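Local coordinates for protein bacteriocin (PDB 2FU2) that probably confers immunity on its producer strain against a bacteriocin, as a small helical protein of the enterocin A immunity family, at residues F31-A34 against S35-E38. Numbering follows the deposited sequence.
Sequences FELA and SQLE
Phe31 meets Ser35 one helical turn further along helix 24-40, and its carbonyl oxygen takes two hydrogen bonds from that one residue. The backbone N of Ser35 gives the usual i to i+4 bond to Phe31 O at 3.0 Å, while the hydroxyl donates from the opposite face of the carbonyl plane, Ser35 OG lying 2.6 Å from Phe31 O. The serine torsion makes this possible: with OG anti to its own carbonyl carbon (chi1 -47°), the hydroxyl folds back toward the preceding turn. The Phe31 side chain extends the same meeting. Its CG is anti to the backbone N (chi1 164°), which swings the ring round so that one face lies beneath Ser35 OG, 3.7 Å above its plane and displaced toward the rim, with Phe31 CE1 the nearest ring atom. Phe31 also touches Tyr15 of helix 4-15. At Glu32 the carbonyl accepts from Gln36 N, whereas the carboxylate turns back along the helix and Glu32 OE2 is hydrogen-bonded to Gln28 NE2. Leu33 O receives Leu37 N in a nearly straight bond, 3.0 Å long with an angle of 170° at the hydrogen. The Leu33 side chain passes Gln36 loosely, Leu33 CD2 to Gln36 NE2 being 4.4 Å, and packs on Ile50 and Leu53 of helix 44-60. Ala34 closes the series: Ala34 O accepts from Glu38 N at 2.9 Å, and its methyl touches Leu8 of helix 4-15, against which the buried Leu37 also rests. These are thus two turns of helix 24-40 with an amphipathic pattern, in an all-helical bundle, with aliphatic side chains directed at two neighbouring helices. On the more exposed side, the serine hydroxyl spends its proton on the helix's own backbone, a common intrahelical pairing that fixes its rotation and holds its oxygen against the phenylalanine ring.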
loop_
_atom_site.group_PDB
_atom_site.type_symbol
_atom_site.label_atom_id
_atom_site.label_comp_id
_atom_site.label_asym_id
_atom_site.label_seq_id
_atom_site.Cartn_x
_atom_site.Cartn_y
_atom_site.Cartn_z
ATOM N N PHE A 31 -6.068 -0.676 -4.665
ATOM C CA PHE A 31 -6.881 -1.768 -5.100
ATOM C C PHE A 31 -6.155 -2.531 -6.231
ATOM O O PHE A 31 -6.179 -3.775 -6.283
ATOM C CB PHE A 31 -8.253 -1.275 -5.530
ATOM C CG PHE A 31 -9.002 -2.285 -6.333
ATOM C CD1 PHE A 31 -9.552 -3.404 -5.719
ATOM C CD2 PHE A 31 -9.080 -2.163 -7.721
ATOM C CE1 PHE A 31 -10.208 -4.391 -6.466
ATOM C CE2 PHE A 31 -9.761 -3.147 -8.504
ATOM C CZ PHE A 31 -10.313 -4.259 -7.857
ATOM N N GLU A 32 -5.496 -1.796 -7.123
ATOM C CA GLU A 32 -4.876 -2.421 -8.267
ATOM C C GLU A 32 -3.606 -3.170 -7.933
ATOM O O GLU A 32 -3.354 -4.223 -8.456
ATOM C CB GLU A 32 -4.594 -1.400 -9.350
ATOM C CG GLU A 32 -5.825 -0.937 -10.011
ATOM C CD GLU A 32 -5.580 -0.090 -11.277
ATOM O OE1 GLU A 32 -4.496 -0.238 -11.911
ATOM O OE2 GLU A 32 -6.491 0.700 -11.651
ATOM N N LEU A 33 -2.783 -2.575 -7.087
ATOM C CA LEU A 33 -1.602 -3.197 -6.589
ATOM C C LEU A 33 -1.977 -4.482 -5.819
ATOM O O LEU A 33 -1.393 -5.564 -6.074
ATOM C CB LEU A 33 -0.829 -2.190 -5.707
ATOM C CG LEU A 33 -0.433 -0.919 -6.489
ATOM C CD1 LEU A 33 0.330 0.178 -5.694
ATOM C CD2 LEU A 33 0.402 -1.307 -7.729
ATOM N N ALA A 34 -2.945 -4.394 -4.901
ATOM C CA ALA A 34 -3.376 -5.614 -4.142
ATOM C C ALA A 34 -3.886 -6.683 -5.100
ATOM O O ALA A 34 -3.578 -7.860 -4.897
ATOM C CB ALA A 34 -4.396 -5.313 -3.117
ATOM N N SER A 35 -4.613 -6.316 -6.171
ATOM C CA SER A 35 -5.056 -7.327 -7.129
ATOM C C SER A 35 -3.907 -7.961 -7.885
ATOM O O SER A 35 -3.961 -9.153 -8.207
ATOM C CB SER A 35 -6.025 -6.767 -8.153
ATOM O OG SER A 35 -7.001 -5.994 -7.467
ATOM N N GLN A 36 -2.894 -7.172 -8.219
ATOM C CA GLN A 36 -1.773 -7.716 -8.948
ATOM C C GLN A 36 -1.026 -8.724 -8.074
ATOM O O GLN A 36 -0.634 -9.786 -8.532
ATOM C CB GLN A 36 -0.880 -6.591 -9.454
ATOM C CG GLN A 36 0.412 -7.092 -10.102
ATOM C CD GLN A 36 1.383 -5.942 -10.524
ATOM O OE1 GLN A 36 2.572 -6.192 -10.856
ATOM N NE2 GLN A 36 0.879 -4.689 -10.507
ATOM N N LEU A 37 -0.831 -8.365 -6.812
ATOM C CA LEU A 37 -0.215 -9.229 -5.815
ATOM C C LEU A 37 -1.013 -10.508 -5.667
ATOM O O LEU A 37 -0.496 -11.616 -5.820
ATOM C CB LEU A 37 -0.235 -8.551 -4.454
ATOM C CG LEU A 37 0.964 -8.642 -3.525
ATOM C CD1 LEU A 37 0.556 -8.315 -2.109
ATOM C CD2 LEU A 37 1.667 -9.971 -3.573
ATOM N N GLU A 38 -2.276 -10.360 -5.331
ATOM C CA GLU A 38 -3.103 -11.534 -5.194
ATOM C C GLU A 38 -2.980 -12.457 -6.399
ATOM O O GLU A 38 -2.836 -13.675 -6.245
ATOM C CB GLU A 38 -4.535 -11.122 -5.017
ATOM C CG GLU A 38 -5.386 -12.231 -4.501
ATOM C CD GLU A 38 -6.654 -11.665 -3.942
ATOM O OE1 GLU A 38 -6.963 -10.494 -4.301
ATOM O OE2 GLU A 38 -7.325 -12.374 -3.152
#